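Local coordinates for Non-structural protein 3 (Porcine deltacoronavirus, PDB 6LN0), which carries a macro domain that probably binds ADP-ribose, and a papain-like protease region with a zinc site, within the coronavirus replication machinery, at residues A[18-23]-A[150-155]; A[24-29]-A[81-86]; A[28-33]-A[115-120]; A[70-75]-A[85-90]. All coordinates share one frame; numbering follows the deposited sequence.

Overall arrangement
All four contacts reach the one mixed sheet of the macro domain, at the end of an elongated chain far from its zinc site. In interaction 3, mid-sheet, strand 29-34 pairs with strand 117-120; its other edge meets strand 83-89, where interaction 2 starts that pairing, their centres about 7 Å apart. Interaction 4 adds the outermost strand, about 9 Å from interaction 3 between centres. In interaction 1 the loop after edge strand 10-17 lies on the end of strand 146-152, about 18 Å from interaction 4 between centres; it touches interaction 3, strands 146-152 and 117-120 being neighbours. In macro domains the ADP-ribose pocket opens at the C-terminal ends of the parallel strands, so interaction 1 probably lies near it.

Interaction 1: residues A[18-23]-A[150-155]; sequences VGELAS and TLVTMN
The carbonyl oxygen of Val18 meets two residues of the opposing segment: Met154 N donates to Val18 O over 2.8 Å, a weak bond because the angle at the hydrogen is only 126°, and the methyl CG2 of Thr153 comes up to Val18 O at 3.3 Å. This is where the loop leaving strand 10-17 crosses the end of strand 146-152 in the macro domain sheet. In relatives the loop equivalent to Gly19, Glu20 and Leu21 sits beside the ADP-ribose pocket, so a similar placement is likely here. Thr153 points its OG1 the other way, anti to its own nitrogen (chi1 177°), where it hydrogen-bonds His158 ND1 and takes a weak bond from Asn155 N; the CG2 methyl is thereby left for Val18. The Met154 side chain runs along the loop backbone: CG packs 3.6 Å from the carbonyl carbon of Gly19, and SD reaches CB of Glu20 at 3.8 Å. The tip of Leu21 meets both branches of Val152, CD2 lying 3.7 Å from Val152 CG2 and equally far from CG1. Leu21, buried, also packs on Ala45 and Ile49 of helix 44-53, while Ile24, farther along the same loop, also touches Val152. Val152 CG1 in turn touches Gly19 O at 3.3 Å.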
# COMPACT_ATOMS: atom_id res chain seq x y z
N VAL A 18 2.41 -16.75 31.64
CA VAL A 18 2.77 -18.15 31.43
C VAL A 18 2.28 -19.08 32.54
O VAL A 18 1.30 -19.81 32.35
CB VAL A 18 4.30 -18.23 31.25
CG1 VAL A 18 4.68 -17.89 29.82
CG2 VAL A 18 5.02 -17.26 32.22
N GLY A 19 2.95 -19.06 33.70
CA GLY A 19 2.80 -20.07 34.74
C GLY A 19 1.49 -20.04 35.51
O GLY A 19 0.46 -19.56 35.02
N GLU A 20 1.52 -20.55 36.75
CA GLU A 20 0.27 -20.72 37.49
C GLU A 20 -0.06 -19.51 38.38
O GLU A 20 0.74 -18.61 38.56
CB GLU A 20 0.29 -22.01 38.33
CG GLU A 20 -1.06 -22.32 39.08
CD GLU A 20 -2.36 -22.14 38.24
OE1 GLU A 20 -2.54 -21.11 37.54
OE2 GLU A 20 -3.24 -23.02 38.29
N LEU A 21 -1.28 -19.53 38.92
CA LEU A 21 -1.90 -18.33 39.48
C LEU A 21 -1.06 -17.74 40.61
O LEU A 21 -0.86 -16.52 40.65
CB LEU A 21 -3.32 -18.65 39.96
CG LEU A 21 -4.19 -18.92 38.74
CD1 LEU A 21 -5.56 -19.40 39.14
CD2 LEU A 21 -4.28 -17.68 37.82
N ALA A 22 -0.54 -18.59 41.50
CA ALA A 22 0.31 -18.11 42.59
C ALA A 22 1.44 -17.20 42.10
O ALA A 22 1.91 -16.34 42.85
CB ALA A 22 0.91 -19.29 43.36
N SER A 23 1.84 -17.34 40.84
CA SER A 23 2.92 -16.54 40.27
C SER A 23 2.54 -15.08 40.02
O SER A 23 3.43 -14.22 40.03
CB SER A 23 3.34 -17.12 38.94
OG SER A 23 2.24 -17.22 38.06
N THR A 150 -4.87 -9.52 32.59
CA THR A 150 -3.93 -10.63 32.66
C THR A 150 -4.66 -11.94 32.41
O THR A 150 -5.53 -12.32 33.20
CB THR A 150 -3.25 -10.68 34.03
OG1 THR A 150 -2.43 -9.52 34.19
CG2 THR A 150 -2.41 -11.93 34.15
N LEU A 151 -4.30 -12.63 31.34
CA LEU A 151 -4.75 -14.01 31.14
C LEU A 151 -3.64 -14.96 31.53
O LEU A 151 -2.45 -14.63 31.49
CB LEU A 151 -5.16 -14.29 29.71
CG LEU A 151 -5.96 -13.27 28.94
CD1 LEU A 151 -4.93 -12.45 28.23
CD2 LEU A 151 -6.85 -13.97 27.95
N VAL A 152 -4.04 -16.17 31.88
CA VAL A 152 -3.16 -17.15 32.50
C VAL A 152 -3.33 -18.47 31.77
O VAL A 152 -4.47 -18.92 31.57
CB VAL A 152 -3.45 -17.31 34.00
CG1 VAL A 152 -2.59 -18.44 34.59
CG2 VAL A 152 -3.22 -15.99 34.74
N THR A 153 -2.21 -19.10 31.41
CA THR A 153 -2.26 -20.24 30.51
C THR A 153 -1.68 -21.53 31.12
O THR A 153 -2.44 -22.36 31.62
CB THR A 153 -1.58 -19.85 29.18
OG1 THR A 153 -1.55 -20.97 28.28
CG2 THR A 153 -0.15 -19.27 29.38
N MET A 154 -0.35 -21.68 31.12
CA MET A 154 0.36 -22.95 31.34
C MET A 154 0.19 -23.94 30.17
O MET A 154 0.09 -25.15 30.38
CB MET A 154 -0.06 -23.61 32.65
CG MET A 154 0.66 -23.10 33.87
SD MET A 154 0.22 -24.21 35.20
CE MET A 154 -1.27 -24.98 34.54
N ASN A 155 0.17 -23.42 28.94
CA ASN A 155 0.19 -24.27 27.75
C ASN A 155 1.26 -23.85 26.74
O ASN A 155 1.55 -24.63 25.83
CB ASN A 155 -1.19 -24.30 27.07
CG ASN A 155 -1.34 -25.45 26.07
OD1 ASN A 155 -0.76 -25.44 24.99
ND2 ASN A 155 -2.15 -26.45 26.43

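Interaction 2: residues A[24-29]-A[81-86]; sequences IKFDNS and LGVACI
Three backbone hydrogen bonds tie the end of the loop 24-29 to the start of strand 83-89, with Ser29 at their centre. Ser29 N donates to Gly82 O at 2.9 Å, in the carbonyl plane. Ser29 O then accepts from two successive amides, Ala84 N at 2.8 Å on a lone pair and, more weakly, Cys85 N at 3.4 Å. The two amides converge on Ser29 O as the backbone of Ala84 takes helix-like angles, next to the parallel pairing of Ser29 with Val83. Within the loop, Asp27 N donates to Ser29 OG, which also hydrogen-bonds His116 ND1 just ahead of strand 117-120.

The apolar part is a CH-pi contact. Val83 CG2 stands 3.6 Å from the centroid of the Phe26 ring and only 11° off its normal, while Ile24 CB lies over the opposite face near the rim. Phe26 CG, anti to the carbonyl carbon (chi1 -71°), carries the ring alongside Val83, both side chains pointing the same way. Nearer the backbone, Phe26 CB rests 3.3 Å from Leu81 O, and Ala84 CB abuts Asn28 O at 3.4 Å.

In the macro domain this is where strand 83-89 enters the sheet beside strand 29-34. Phe26 and Val83 both pack on Leu31, Phe26 and Ser29 touch Val118 of strand 117-120, and Leu81 leans on Leu52 of helix 44-53.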
# COMPACT_ATOMS: atom_id res chain seq x y z
N ILE A 24 1.25 -14.78 39.83
CA ILE A 24 0.88 -13.54 39.16
C ILE A 24 1.26 -12.34 40.01
O ILE A 24 1.22 -12.38 41.25
CB ILE A 24 -0.62 -13.57 38.81
CG1 ILE A 24 -0.91 -14.67 37.80
CG2 ILE A 24 -1.08 -12.24 38.24
CD1 ILE A 24 -0.49 -14.29 36.37
N LYS A 25 1.65 -11.26 39.34
CA LYS A 25 1.86 -9.96 39.95
C LYS A 25 0.50 -9.27 40.14
O LYS A 25 -0.05 -8.67 39.21
CB LYS A 25 2.79 -9.13 39.06
CG LYS A 25 2.93 -7.65 39.40
CD LYS A 25 3.55 -6.88 38.23
CE LYS A 25 2.95 -5.48 38.10
NZ LYS A 25 2.21 -5.06 39.33
N PHE A 26 -0.06 -9.36 41.36
CA PHE A 26 -1.40 -8.85 41.64
C PHE A 26 -1.38 -7.36 42.00
O PHE A 26 -0.32 -6.75 42.22
CB PHE A 26 -2.06 -9.65 42.76
CG PHE A 26 -2.45 -11.04 42.36
CD1 PHE A 26 -3.55 -11.26 41.54
CD2 PHE A 26 -1.73 -12.13 42.81
CE1 PHE A 26 -3.91 -12.56 41.18
CE2 PHE A 26 -2.08 -13.42 42.44
CZ PHE A 26 -3.18 -13.63 41.63
N ASP A 27 -2.57 -6.77 42.07
CA ASP A 27 -2.77 -5.34 42.31
C ASP A 27 -4.25 -5.04 42.58
O ASP A 27 -4.95 -4.47 41.73
CB ASP A 27 -2.26 -4.53 41.12
CG ASP A 27 -2.45 -3.02 41.31
OD1 ASP A 27 -2.79 -2.59 42.44
OD2 ASP A 27 -2.28 -2.27 40.31
N ASN A 28 -4.73 -5.42 43.77
CA ASN A 28 -6.16 -5.33 44.14
C ASN A 28 -7.04 -5.93 43.05
O ASN A 28 -8.06 -5.38 42.65
CB ASN A 28 -6.56 -3.89 44.44
CG ASN A 28 -5.79 -3.32 45.61
OD1 ASN A 28 -5.05 -2.34 45.47
ND2 ASN A 28 -5.93 -3.95 46.77
N SER A 29 -6.63 -7.10 42.59
CA SER A 29 -7.13 -7.67 41.35
C SER A 29 -8.43 -8.41 41.58
O SER A 29 -8.74 -8.86 42.69
CB SER A 29 -6.09 -8.61 40.75
OG SER A 29 -4.81 -8.01 40.70
N LEU A 81 -1.88 -11.56 48.91
CA LEU A 81 -1.16 -11.55 47.65
C LEU A 81 -1.52 -10.38 46.75
O LEU A 81 -0.80 -10.13 45.78
CB LEU A 81 -1.39 -12.87 46.91
CG LEU A 81 -0.71 -14.05 47.63
CD1 LEU A 81 -1.64 -15.25 47.75
CD2 LEU A 81 0.61 -14.43 46.97
N GLY A 82 -2.59 -9.64 47.06
CA GLY A 82 -3.06 -8.55 46.23
C GLY A 82 -4.38 -8.82 45.53
O GLY A 82 -4.75 -8.03 44.65
N VAL A 83 -5.08 -9.89 45.88
CA VAL A 83 -6.36 -10.25 45.27
C VAL A 83 -7.47 -9.58 46.07
O VAL A 83 -7.70 -9.93 47.24
CB VAL A 83 -6.54 -11.77 45.22
CG1 VAL A 83 -7.87 -12.12 44.60
CG2 VAL A 83 -5.42 -12.40 44.45
N ALA A 84 -8.15 -8.61 45.45
CA ALA A 84 -9.22 -7.91 46.15
C ALA A 84 -10.44 -8.79 46.31
O ALA A 84 -11.13 -8.72 47.33
CB ALA A 84 -9.60 -6.62 45.42
N CYS A 85 -10.74 -9.61 45.31
CA CYS A 85 -11.90 -10.49 45.39
C CYS A 85 -11.79 -11.57 44.31
O CYS A 85 -10.91 -11.53 43.45
CB CYS A 85 -13.19 -9.70 45.24
SG CYS A 85 -13.28 -8.83 43.67
N ILE A 86 -12.72 -12.52 44.38
CA ILE A 86 -12.77 -13.69 43.51
C ILE A 86 -14.12 -13.72 42.83
O ILE A 86 -15.16 -13.63 43.50
CB ILE A 86 -12.52 -14.99 44.30
CG1 ILE A 86 -11.08 -15.04 44.78
CG2 ILE A 86 -12.84 -16.23 43.46
CD1 ILE A 86 -10.84 -16.01 45.94

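Interaction 3: residues A[28-33]-A[115-120]; sequences NSVLVN and AHYVIP
The imidazole of His116 receives Ser29 OG at its edge, in the ring plane, with His116 ND1 2.6 Å from Ser29 OG in a hydrogen bond that either group could donate. The other ring nitrogen, NE2, bonds Thr150 OG1, so the histidine bridges strands 29-34 and 146-152 from a position between them. Chi1 of 167° sets CG anti to the His116 nitrogen and turns the ring to the flank where both hydroxyls lie. The phenol ring of Tyr117 is on the other surface of the sheet. Val30 CG1 comes to within 3.9 Å of Tyr117 CD1, the two side chains running side by side, and Val32 CG2 lies near the ring plane at the edge, a longer contact. The hydroxyl of Tyr117 is anchored on Glu113 O.

Between these rings runs the parallel pairing of two central strands of the macro fold, whose short axes diverge by only 17°. The ladder runs from Val30 N to His116 O, from Val118 N back to Val30 O, and from Val32 N to Val118 O. That last bond spans 3.0 Å from Val32 N to Val118 O; it is nearly straight, with 172° at the hydrogen. Leu31 and Val118 share the surface turned toward helix 44-53 and Phe26, with Leu31 CD1 3.9 Å from Val118 CG1. Farther along, Val32 CG2 packs 3.8 Å from Ile119 CG1. At the end the pyrrolidine of Pro120 takes the place of an amide donor: its CD lies 3.4 Å from Val32 O.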
# COMPACT_ATOMS: atom_id res chain seq x y z
N ASN A 28 -4.73 -5.42 43.77
CA ASN A 28 -6.16 -5.33 44.14
C ASN A 28 -7.04 -5.93 43.05
O ASN A 28 -8.06 -5.38 42.65
CB ASN A 28 -6.56 -3.89 44.44
CG ASN A 28 -5.79 -3.32 45.61
OD1 ASN A 28 -5.05 -2.34 45.47
ND2 ASN A 28 -5.93 -3.95 46.77
N SER A 29 -6.63 -7.10 42.59
CA SER A 29 -7.13 -7.67 41.35
C SER A 29 -8.43 -8.41 41.58
O SER A 29 -8.74 -8.86 42.69
CB SER A 29 -6.09 -8.61 40.75
OG SER A 29 -4.81 -8.01 40.70
N VAL A 30 -9.20 -8.54 40.51
CA VAL A 30 -10.32 -9.46 40.47
C VAL A 30 -9.78 -10.75 39.87
O VAL A 30 -9.41 -10.79 38.70
CB VAL A 30 -11.48 -8.91 39.65
CG1 VAL A 30 -12.54 -10.00 39.45
CG2 VAL A 30 -12.07 -7.70 40.34
N LEU A 31 -9.72 -11.79 40.69
CA LEU A 31 -9.26 -13.09 40.24
C LEU A 31 -10.47 -13.89 39.81
O LEU A 31 -11.36 -14.13 40.62
CB LEU A 31 -8.49 -13.79 41.35
CG LEU A 31 -8.01 -15.21 41.08
CD1 LEU A 31 -6.89 -15.19 40.04
CD2 LEU A 31 -7.52 -15.83 42.38
N VAL A 32 -10.50 -14.28 38.53
CA VAL A 32 -11.63 -15.06 38.01
C VAL A 32 -11.40 -16.54 38.29
O VAL A 32 -10.31 -17.08 38.07
CB VAL A 32 -11.84 -14.82 36.50
CG1 VAL A 32 -13.05 -15.58 36.06
CG2 VAL A 32 -12.02 -13.34 36.19
N ASN A 33 -12.46 -17.21 38.73
CA ASN A 33 -12.43 -18.63 39.08
C ASN A 33 -13.38 -19.38 38.16
O ASN A 33 -14.61 -19.24 38.29
CB ASN A 33 -12.83 -18.83 40.55
CG ASN A 33 -12.81 -20.31 40.98
OD1 ASN A 33 -13.50 -21.17 40.40
ND2 ASN A 33 -12.04 -20.59 42.02
N ALA A 115 -11.42 -2.60 36.53
CA ALA A 115 -10.57 -3.25 37.50
C ALA A 115 -9.50 -4.03 36.75
O ALA A 115 -9.58 -4.21 35.53
CB ALA A 115 -11.36 -4.19 38.42
N HIS A 116 -8.52 -4.53 37.50
CA HIS A 116 -7.48 -5.39 36.94
C HIS A 116 -7.93 -6.84 37.07
O HIS A 116 -8.01 -7.38 38.17
CB HIS A 116 -6.14 -5.20 37.63
CG HIS A 116 -5.16 -6.28 37.29
ND1 HIS A 116 -4.56 -7.07 38.25
CD2 HIS A 116 -4.71 -6.73 36.09
CE1 HIS A 116 -3.76 -7.94 37.65
NE2 HIS A 116 -3.84 -7.75 36.35
N TYR A 117 -8.18 -7.48 35.94
CA TYR A 117 -8.67 -8.85 35.90
C TYR A 117 -7.53 -9.82 35.66
O TYR A 117 -6.61 -9.55 34.87
CB TYR A 117 -9.71 -9.00 34.80
CG TYR A 117 -11.00 -8.27 35.08
CD1 TYR A 117 -12.02 -8.90 35.79
CD2 TYR A 117 -11.21 -6.98 34.63
CE1 TYR A 117 -13.21 -8.25 36.06
CE2 TYR A 117 -12.40 -6.33 34.89
CZ TYR A 117 -13.40 -6.96 35.60
OH TYR A 117 -14.59 -6.32 35.86
N VAL A 118 -7.59 -10.96 36.34
CA VAL A 118 -6.67 -12.06 36.11
C VAL A 118 -7.52 -13.24 35.71
O VAL A 118 -8.39 -13.67 36.48
CB VAL A 118 -5.81 -12.36 37.35
CG1 VAL A 118 -4.90 -13.51 37.09
CG2 VAL A 118 -5.01 -11.14 37.73
N ILE A 119 -7.32 -13.75 34.50
CA ILE A 119 -8.27 -14.73 33.98
C ILE A 119 -7.53 -15.96 33.48
O ILE A 119 -6.77 -15.88 32.50
CB ILE A 119 -9.15 -14.12 32.88
CG1 ILE A 119 -9.64 -12.73 33.28
CG2 ILE A 119 -10.34 -15.00 32.59
CD1 ILE A 119 -10.84 -12.25 32.49
N PRO A 120 -7.68 -17.10 34.14
CA PRO A 120 -7.39 -18.38 33.48
C PRO A 120 -8.26 -18.51 32.24
O PRO A 120 -9.47 -18.32 32.29
CB PRO A 120 -7.76 -19.42 34.54
CG PRO A 120 -8.58 -18.66 35.58
CD PRO A 120 -8.02 -17.29 35.56

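Interaction 4: residues A[70-75]-A[85-90]; sequences PLTTDS and CILHVV
His88 reaches across to Leu71 and Thr73 with successive atoms of its side chain. CB and CG pass by the carbonyl of Leu71, with His88 CB 3.8 Å from Leu71 O. The next atom, His88 ND1, donates to Leu71 O at 3.2 Å; the oxygen lies in the imidazole plane, while the nitrogen sits above the carbonyl plane, 47° out of it. Farther round the ring, His88 CE1 comes 3.5 Å from Thr73 OG1, and at the tip NE2 bonds Tyr57 OH. With CG beside its own nitrogen (chi1 -56°), the ring swings over to the neighbouring strand.

Leu71 O is gripped twice, because His88 N also donates to it, at 2.9 Å and within the carbonyl plane. This belongs to the antiparallel ladder of a beta hairpin: Leu71 with His88 and Thr73 with Ile86 are hydrogen-bonded pairs, Thr72 with Leu87 a non-hydrogen-bonded one. The bond from Ile86 N to Thr73 O is short and straight, 2.7 Å with 173° at the hydrogen. Pro70 CB closes the pairing against Val89 CG1 at 3.6 Å, and at the other end Ile86 CD1 rests 3.8 Å from Ser75 CA.

Strand 71-74 is the outermost strand on this side of the macro domain sheet. Helix 55-64 packs against Leu71, Thr73 and Ile86, helix 99-110 meets Pro70 and Val89, and strand 29-34 lies along the opposite edge of strand 83-89.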
# COMPACT_ATOMS: atom_id res chain seq x y z
N PRO A 70 -23.04 -15.47 37.89
CA PRO A 70 -21.73 -15.19 38.50
C PRO A 70 -21.88 -14.73 39.94
O PRO A 70 -22.83 -14.03 40.29
CB PRO A 70 -21.14 -14.08 37.63
CG PRO A 70 -22.02 -14.04 36.40
CD PRO A 70 -23.37 -14.50 36.84
N LEU A 71 -20.92 -15.13 40.77
CA LEU A 71 -20.90 -14.80 42.19
C LEU A 71 -19.60 -14.07 42.51
O LEU A 71 -18.52 -14.50 42.10
CB LEU A 71 -21.03 -16.07 43.03
CG LEU A 71 -20.43 -16.04 44.43
CD1 LEU A 71 -21.25 -15.10 45.27
CD2 LEU A 71 -20.39 -17.44 45.06
N THR A 72 -19.70 -12.97 43.25
CA THR A 72 -18.49 -12.33 43.75
C THR A 72 -18.25 -12.72 45.19
O THR A 72 -19.17 -12.81 45.99
CB THR A 72 -18.52 -10.80 43.65
OG1 THR A 72 -18.82 -10.42 42.31
CG2 THR A 72 -17.16 -10.24 44.01
N THR A 73 -16.98 -12.91 45.52
CA THR A 73 -16.57 -13.39 46.81
C THR A 73 -15.34 -12.61 47.24
O THR A 73 -14.55 -12.16 46.40
CB THR A 73 -16.30 -14.89 46.69
OG1 THR A 73 -17.54 -15.60 46.78
CG2 THR A 73 -15.43 -15.37 47.74
N ASP A 74 -15.20 -12.42 48.55
CA ASP A 74 -13.96 -11.90 49.10
C ASP A 74 -12.82 -12.86 48.77
O ASP A 74 -13.03 -14.01 48.42
CB ASP A 74 -14.12 -11.71 50.61
CG ASP A 74 -13.02 -10.89 51.23
OD1 ASP A 74 -11.88 -11.39 51.32
OD2 ASP A 74 -13.28 -9.74 51.65
N SER A 75 -11.59 -12.38 48.88
CA SER A 75 -10.44 -13.23 48.56
C SER A 75 -9.84 -13.96 49.76
O SER A 75 -8.86 -14.69 49.58
CB SER A 75 -9.37 -12.40 47.89
OG SER A 75 -9.12 -11.26 48.69
N CYS A 85 -10.74 -9.61 45.31
CA CYS A 85 -11.90 -10.49 45.39
C CYS A 85 -11.79 -11.57 44.31
O CYS A 85 -10.91 -11.53 43.45
CB CYS A 85 -13.19 -9.70 45.24
SG CYS A 85 -13.28 -8.83 43.67
N ILE A 86 -12.72 -12.52 44.38
CA ILE A 86 -12.77 -13.69 43.51
C ILE A 86 -14.12 -13.72 42.83
O ILE A 86 -15.16 -13.63 43.50
CB ILE A 86 -12.52 -14.99 44.30
CG1 ILE A 86 -11.08 -15.04 44.78
CG2 ILE A 86 -12.84 -16.23 43.46
CD1 ILE A 86 -10.84 -16.01 45.94
N LEU A 87 -14.12 -13.85 41.51
CA LEU A 87 -15.34 -13.86 40.73
C LEU A 87 -15.52 -15.26 40.14
O LEU A 87 -14.57 -15.81 39.58
CB LEU A 87 -15.27 -12.78 39.64
CG LEU A 87 -16.38 -12.59 38.62
CD1 LEU A 87 -17.72 -12.48 39.29
CD2 LEU A 87 -16.10 -11.35 37.75
N HIS A 88 -16.71 -15.82 40.29
CA HIS A 88 -16.98 -17.20 39.88
C HIS A 88 -17.91 -17.18 38.69
O HIS A 88 -18.98 -16.57 38.75
CB HIS A 88 -17.63 -18.02 41.00
CG HIS A 88 -16.84 -18.05 42.27
ND1 HIS A 88 -16.74 -16.97 43.11
CD2 HIS A 88 -16.09 -19.03 42.83
CE1 HIS A 88 -15.98 -17.28 44.14
NE2 HIS A 88 -15.56 -18.53 43.99
N VAL A 89 -17.54 -17.91 37.64
CA VAL A 89 -18.38 -18.07 36.46
C VAL A 89 -18.28 -19.50 35.95
O VAL A 89 -17.22 -20.14 36.04
CB VAL A 89 -18.00 -17.08 35.36
CG1 VAL A 89 -18.50 -15.72 35.75
CG2 VAL A 89 -16.49 -17.07 35.19
N VAL A 90 -19.38 -19.99 35.39
CA VAL A 90 -19.49 -21.37 34.92
C VAL A 90 -19.24 -21.41 33.42
O VAL A 90 -20.13 -21.05 32.63
CB VAL A 90 -20.87 -21.95 35.27
CG1 VAL A 90 -20.95 -23.41 34.90
CG2 VAL A 90 -21.15 -21.76 36.75